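Local coordinates for chromosomal replication initiator protein DnaA (Thermotoga maritima, PDB 2Z4S), which binds ATP through its AAA+ domain and assembles as a filament on the origin oriC to initiate chromosomal replication, at residues L161-L175 / F187-D201. Sequence-based numbering, arbitrary orientation.
Sequences LRVMYITSEKFLNDL and FREKYRKKVDILLID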
loop_
_atom_site.group_PDB
_atom_site.type_symbol
_atom_site.label_atom_id
_atom_site.label_comp_id
_atom_site.label_asym_id
_atom_site.label_seq_id
_atom_site.Cartn_x
_atom_site.Cartn_y
_atom_site.Cartn_z
ATOM N N LEU A 161 -0.124 4.511 20.905
ATOM C CA LEU A 161 1.068 4.283 20.098
ATOM C C LEU A 161 1.222 5.287 18.979
ATOM O O LEU A 161 0.260 5.651 18.308
ATOM C CB LEU A 161 1.086 2.877 19.495
ATOM C CG LEU A 161 1.564 1.730 20.380
ATOM C CD1 LEU A 161 1.904 0.533 19.509
ATOM C CD2 LEU A 161 2.784 2.156 21.153
ATOM N N ARG A 162 2.463 5.715 18.791
ATOM C CA ARG A 162 2.833 6.682 17.775
ATOM C C ARG A 162 3.044 5.931 16.454
ATOM O O ARG A 162 4.119 5.373 16.210
ATOM C CB ARG A 162 4.125 7.380 18.216
ATOM C CG ARG A 162 4.374 7.308 19.735
ATOM C CD ARG A 162 5.838 7.607 20.109
ATOM N NE ARG A 162 6.107 9.042 20.141
ATOM C CZ ARG A 162 6.140 9.776 21.249
ATOM N NH1 ARG A 162 5.933 9.203 22.428
ATOM N NH2 ARG A 162 6.344 11.088 21.178
ATOM N N VAL A 163 2.015 5.903 15.611
ATOM C CA VAL A 163 2.120 5.213 14.330
ATOM C C VAL A 163 2.472 6.181 13.218
ATOM O O VAL A 163 1.799 7.194 13.026
ATOM C CB VAL A 163 0.815 4.510 13.955
ATOM C CG1 VAL A 163 0.992 3.748 12.646
ATOM C CG2 VAL A 163 0.406 3.575 15.069
ATOM N N MET A 164 3.520 5.846 12.473
ATOM C CA MET A 164 3.998 6.693 11.391
ATOM C C MET A 164 3.951 6.047 10.009
ATOM O O MET A 164 4.617 5.034 9.750
ATOM C CB MET A 164 5.432 7.137 11.704
ATOM C CG MET A 164 6.130 7.913 10.594
ATOM S SD MET A 164 5.507 9.579 10.377
ATOM C CE MET A 164 6.422 10.422 11.667
ATOM N N TYR A 165 3.147 6.640 9.130
ATOM C CA TYR A 165 3.016 6.178 7.753
ATOM C C TYR A 165 3.732 7.236 6.948
ATOM O O TYR A 165 3.571 8.416 7.212
ATOM C CB TYR A 165 1.555 6.116 7.308
ATOM C CG TYR A 165 1.418 5.811 5.834
ATOM C CD1 TYR A 165 1.737 4.552 5.331
ATOM C CD2 TYR A 165 1.066 6.806 4.932
ATOM C CE1 TYR A 165 1.720 4.297 3.965
ATOM C CE2 TYR A 165 1.047 6.568 3.568
ATOM C CZ TYR A 165 1.378 5.316 3.090
ATOM O OH TYR A 165 1.411 5.099 1.735
ATOM N N ILE A 166 4.515 6.829 5.964
ATOM C CA ILE A 166 5.256 7.801 5.184
ATOM C C ILE A 166 5.553 7.264 3.805
ATOM O O ILE A 166 5.251 6.116 3.492
ATOM C CB ILE A 166 6.593 8.143 5.887
ATOM C CG1 ILE A 166 6.806 9.648 5.877
ATOM C CG2 ILE A 166 7.756 7.425 5.224
ATOM C CD1 ILE A 166 6.027 10.384 6.968
ATOM N N THR A 167 6.158 8.102 2.981
ATOM C CA THR A 167 6.521 7.687 1.643
ATOM C C THR A 167 8.016 7.820 1.481
ATOM O O THR A 167 8.605 8.805 1.921
ATOM C CB THR A 167 5.833 8.541 0.599
ATOM O OG1 THR A 167 4.478 8.108 0.468
ATOM C CG2 THR A 167 6.531 8.416 -0.726
ATOM N N SER A 168 8.635 6.820 0.863
ATOM C CA SER A 168 10.069 6.870 0.650
ATOM C C SER A 168 10.383 8.235 0.083
ATOM O O SER A 168 11.347 8.873 0.488
ATOM C CB SER A 168 10.510 5.778 -0.315
ATOM O OG SER A 168 10.482 4.512 0.328
ATOM N N GLU A 169 9.551 8.694 -0.845
ATOM C CA GLU A 169 9.762 10.009 -1.421
ATOM C C GLU A 169 9.741 11.073 -0.330
ATOM O O GLU A 169 10.629 11.923 -0.281
ATOM C CB GLU A 169 8.696 10.349 -2.461
ATOM C CG GLU A 169 8.957 11.698 -3.105
ATOM C CD GLU A 169 7.859 12.151 -4.042
ATOM O OE1 GLU A 169 7.412 11.349 -4.889
ATOM O OE2 GLU A 169 7.453 13.327 -3.938
ATOM N N LYS A 170 8.737 11.044 0.545
ATOM C CA LYS A 170 8.700 12.051 1.594
ATOM C C LYS A 170 9.916 11.905 2.483
ATOM O O LYS A 170 10.423 12.884 3.013
ATOM C CB LYS A 170 7.443 11.964 2.451
ATOM C CG LYS A 170 7.473 13.039 3.519
ATOM C CD LYS A 170 6.146 13.277 4.180
ATOM C CE LYS A 170 6.167 14.583 4.975
ATOM N NZ LYS A 170 6.160 15.798 4.097
ATOM N N PHE A 171 10.384 10.677 2.658
ATOM C CA PHE A 171 11.557 10.462 3.480
ATOM C C PHE A 171 12.682 11.218 2.772
ATOM O O PHE A 171 13.524 11.842 3.410
ATOM C CB PHE A 171 11.883 8.976 3.557
ATOM C CG PHE A 171 12.780 8.610 4.697
ATOM C CD1 PHE A 171 12.326 8.688 6.007
ATOM C CD2 PHE A 171 14.070 8.155 4.463
ATOM C CE1 PHE A 171 13.147 8.312 7.070
ATOM C CE2 PHE A 171 14.896 7.775 5.519
ATOM C CZ PHE A 171 14.435 7.853 6.824
ATOM N N LEU A 172 12.672 11.160 1.442
ATOM C CA LEU A 172 13.663 11.844 0.615
ATOM C C LEU A 172 13.484 13.345 0.843
ATOM O O LEU A 172 14.330 13.983 1.451
ATOM C CB LEU A 172 13.439 11.489 -0.865
ATOM C CG LEU A 172 14.249 12.043 -2.049
ATOM C CD1 LEU A 172 14.142 13.562 -2.097
ATOM C CD2 LEU A 172 15.683 11.597 -1.947
ATOM N N ASN A 173 12.378 13.905 0.372
ATOM C CA ASN A 173 12.129 15.328 0.543
ATOM C C ASN A 173 12.352 15.825 1.968
ATOM O O ASN A 173 12.775 16.954 2.173
ATOM C CB ASN A 173 10.704 15.686 0.100
ATOM C CG ASN A 173 10.539 15.644 -1.405
ATOM O OD1 ASN A 173 11.396 16.132 -2.142
ATOM N ND2 ASN A 173 9.435 15.072 -1.871
ATOM N N ASP A 174 12.072 14.995 2.958
ATOM C CA ASP A 174 12.261 15.429 4.333
ATOM C C ASP A 174 13.731 15.575 4.692
ATOM O O ASP A 174 14.098 16.514 5.395
ATOM C CB ASP A 174 11.569 14.466 5.294
ATOM C CG ASP A 174 10.246 15.015 5.813
ATOM O OD1 ASP A 174 9.478 15.611 5.015
ATOM O OD2 ASP A 174 9.981 14.837 7.023
ATOM N N LEU A 175 14.569 14.654 4.221
ATOM C CA LEU A 175 16.006 14.736 4.485
ATOM C C LEU A 175 16.526 15.989 3.792
ATOM O O LEU A 175 17.121 16.850 4.429
ATOM C CB LEU A 175 16.749 13.520 3.928
ATOM C CG LEU A 175 17.480 12.613 4.920
ATOM C CD1 LEU A 175 18.468 11.764 4.152
ATOM C CD2 LEU A 175 18.189 13.424 5.983
ATOM N N PHE A 187 14.778 15.986 12.216
ATOM C CA PHE A 187 14.504 14.803 11.413
ATOM C C PHE A 187 14.630 13.523 12.227
ATOM O O PHE A 187 13.641 12.835 12.447
ATOM C CB PHE A 187 15.474 14.753 10.243
ATOM C CG PHE A 187 15.213 13.644 9.271
ATOM C CD1 PHE A 187 14.378 13.844 8.178
ATOM C CD2 PHE A 187 15.856 12.415 9.411
ATOM C CE1 PHE A 187 14.187 12.845 7.233
ATOM C CE2 PHE A 187 15.674 11.407 8.472
ATOM C CZ PHE A 187 14.837 11.623 7.378
ATOM N N ARG A 188 15.836 13.200 12.680
ATOM C CA ARG A 188 16.033 11.975 13.449
ATOM C C ARG A 188 15.102 11.832 14.647
ATOM O O ARG A 188 14.721 10.713 15.006
ATOM C CB ARG A 188 17.494 11.840 13.876
ATOM C CG ARG A 188 18.377 11.445 12.704
ATOM C CD ARG A 188 19.848 11.346 13.056
ATOM N NE ARG A 188 20.644 11.171 11.847
ATOM C CZ ARG A 188 21.965 11.256 11.813
ATOM N NH1 ARG A 188 22.631 11.512 12.922
ATOM N NH2 ARG A 188 22.616 11.098 10.674
ATOM N N GLU A 189 14.728 12.950 15.262
ATOM C CA GLU A 189 13.804 12.890 16.387
ATOM C C GLU A 189 12.456 12.417 15.839
ATOM O O GLU A 189 11.770 11.594 16.451
ATOM C CB GLU A 189 13.641 14.269 17.033
ATOM C CG GLU A 189 14.890 14.778 17.727
ATOM C CD GLU A 189 15.233 13.981 18.979
ATOM O OE1 GLU A 189 14.483 14.091 19.979
ATOM O OE2 GLU A 189 16.249 13.245 18.961
ATOM N N LYS A 190 12.100 12.930 14.665
ATOM C CA LYS A 190 10.835 12.601 14.017
ATOM C C LYS A 190 10.702 11.181 13.472
ATOM O O LYS A 190 9.648 10.569 13.611
ATOM C CB LYS A 190 10.561 13.593 12.884
ATOM C CG LYS A 190 9.324 13.289 12.068
ATOM C CD LYS A 190 9.260 14.169 10.840
ATOM C CE LYS A 190 8.018 13.892 10.037
ATOM N NZ LYS A 190 8.018 14.599 8.745
ATOM N N TYR A 191 11.745 10.654 12.843
ATOM C CA TYR A 191 11.635 9.312 12.296
ATOM C C TYR A 191 12.197 8.210 13.179
ATOM O O TYR A 191 12.286 7.059 12.756
ATOM C CB TYR A 191 12.256 9.240 10.897
ATOM C CG TYR A 191 11.450 9.970 9.842
ATOM C CD1 TYR A 191 11.568 11.344 9.683
ATOM C CD2 TYR A 191 10.548 9.287 9.023
ATOM C CE1 TYR A 191 10.812 12.024 8.739
ATOM C CE2 TYR A 191 9.789 9.952 8.077
ATOM C CZ TYR A 191 9.925 11.327 7.936
ATOM O OH TYR A 191 9.201 12.019 6.985
ATOM N N ARG A 192 12.572 8.556 14.406
ATOM C CA ARG A 192 13.079 7.564 15.352
ATOM C C ARG A 192 12.454 7.889 16.701
ATOM O O ARG A 192 11.347 7.447 17.012
ATOM C CB ARG A 192 14.598 7.635 15.460
ATOM C CG ARG A 192 15.297 7.684 14.129
ATOM C CD ARG A 192 16.799 7.682 14.312
ATOM N NE ARG A 192 17.516 7.977 13.077
ATOM C CZ ARG A 192 18.821 7.795 12.917
ATOM N NH1 ARG A 192 19.548 7.313 13.915
ATOM N NH2 ARG A 192 19.400 8.100 11.763
ATOM N N LYS A 193 13.168 8.675 17.493
ATOM C CA LYS A 193 12.706 9.097 18.808
ATOM C C LYS A 193 11.187 8.981 19.002
ATOM O O LYS A 193 10.721 8.262 19.883
ATOM C CB LYS A 193 13.132 10.551 19.038
ATOM C CG LYS A 193 12.830 11.111 20.420
ATOM C CD LYS A 193 13.785 10.542 21.463
ATOM C CE LYS A 193 13.705 11.314 22.780
ATOM N NZ LYS A 193 14.741 10.856 23.753
ATOM N N LYS A 194 10.419 9.663 18.160
ATOM C CA LYS A 194 8.967 9.672 18.302
ATOM C C LYS A 194 8.124 8.737 17.416
ATOM O O LYS A 194 7.113 9.164 16.851
ATOM C CB LYS A 194 8.461 11.111 18.137
ATOM C CG LYS A 194 9.521 12.175 18.427
ATOM C CD LYS A 194 8.925 13.570 18.545
ATOM C CE LYS A 194 8.168 13.727 19.861
ATOM N NZ LYS A 194 7.535 15.069 20.023
ATOM N N VAL A 195 8.524 7.472 17.290
ATOM C CA VAL A 195 7.746 6.514 16.498
ATOM C C VAL A 195 7.893 5.124 17.061
ATOM O O VAL A 195 8.994 4.718 17.424
ATOM C CB VAL A 195 8.172 6.445 15.008
ATOM C CG1 VAL A 195 7.946 7.782 14.344
ATOM C CG2 VAL A 195 9.615 5.998 14.886
ATOM N N ASP A 196 6.784 4.393 17.122
ATOM C CA ASP A 196 6.798 3.034 17.639
ATOM C C ASP A 196 6.732 2.101 16.457
ATOM O O ASP A 196 7.384 1.060 16.421
ATOM C CB ASP A 196 5.610 2.833 18.553
ATOM C CG ASP A 196 5.419 4.001 19.485
ATOM O OD1 ASP A 196 6.434 4.452 20.069
ATOM O OD2 ASP A 196 4.267 4.467 19.631
ATOM N N ILE A 197 5.932 2.486 15.481
ATOM C CA ILE A 197 5.829 1.703 14.274
ATOM C C ILE A 197 5.968 2.689 13.123
ATOM O O ILE A 197 5.353 3.766 13.127
ATOM C CB ILE A 197 4.498 0.936 14.189
ATOM C CG1 ILE A 197 4.458 0.174 12.869
ATOM C CG2 ILE A 197 3.320 1.884 14.353
ATOM C CD1 ILE A 197 3.187 -0.569 12.643
ATOM N N LEU A 198 6.811 2.320 12.161
ATOM C CA LEU A 198 7.111 3.139 10.993
ATOM C C LEU A 198 6.731 2.345 9.738
ATOM O O LEU A 198 7.238 1.246 9.507
ATOM C CB LEU A 198 8.613 3.478 11.027
ATOM C CG LEU A 198 9.392 4.357 10.038
ATOM C CD1 LEU A 198 10.128 3.494 9.039
ATOM C CD2 LEU A 198 8.464 5.333 9.359
ATOM N N LEU A 199 5.817 2.890 8.943
ATOM C CA LEU A 199 5.378 2.215 7.728
ATOM C C LEU A 199 5.911 3.018 6.559
ATOM O O LEU A 199 5.602 4.197 6.465
ATOM C CB LEU A 199 3.851 2.203 7.681
ATOM C CG LEU A 199 3.157 1.851 9.002
ATOM C CD1 LEU A 199 1.750 2.405 9.000
ATOM C CD2 LEU A 199 3.158 0.347 9.215
ATOM N N ILE A 200 6.700 2.412 5.671
ATOM C CA ILE A 200 7.245 3.163 4.530
ATOM C C ILE A 200 6.751 2.607 3.210
ATOM O O ILE A 200 7.014 1.448 2.890
ATOM C CB ILE A 200 8.776 3.110 4.470
ATOM C CG1 ILE A 200 9.381 3.216 5.871
ATOM C CG2 ILE A 200 9.283 4.240 3.584
ATOM C CD1 ILE A 200 10.828 2.729 5.933
ATOM N N ASP A 201 6.072 3.441 2.428
ATOM C CA ASP A 201 5.516 2.999 1.149
ATOM C C ASP A 201 6.453 3.242 -0.025
ATOM O O ASP A 201 7.378 4.043 0.064
ATOM C CB ASP A 201 4.185 3.709 0.886
ATOM C CG ASP A 201 3.132 2.799 0.246
ATOM O OD1 ASP A 201 3.474 1.918 -0.578
ATOM O OD2 ASP A 201 1.939 2.994 0.562
#
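Phe-187, on helix 184-193, packs against Leu-175 and Asp-174 of helix 168-182 inside a beta-alpha-beta crossover of the AAA+ domain, in which parallel strands 163-167 and 197-201 are joined through helices packed on one sheet face. Its flat ring suits a place between helices: Leu-175 CD2 lies over the ring centre, 4.0 Å from the centroid, in a CH-pi contact, while Asp-174 CB meets the edge. Next comes Lys-190, whose extended chain carries NZ to Asp-174 OD2 at 2.6 Å on the syn side, a salt bridge to which Lys-170 adds a weaker one at OD1. Tyr-191 is amphipathic to match its surroundings. With CG anti to the carbonyl carbon (chi1 -71°), its ring turns one face to the edge of Phe-171, a T-shaped pair with planes at 86°; Ile-166 CG1 abuts its edge, and its OH bonds weakly to Asp-174 OD2. Shortened to alanine, this position would probably leave the Phe-171 edge without an aromatic face and Asp-174 without its hydroxyl partner. Val-195 is compact enough for CG1 to pack against Met-164 CB. Along the strand, branched Ile-197 and Val-163 lie side by side on the face turned to helix 143-157, and Leu-199 N bonds to Met-164 O at 2.6 Å. The strand ends in the Walker B acidic pair, Asp-201 and Asp-202; Asp-201, beside the bound magnesium ion, takes the Thr-144 hydroxyl on OD2, the same oxygen that Tyr-165 OH reaches in the plane of its ring.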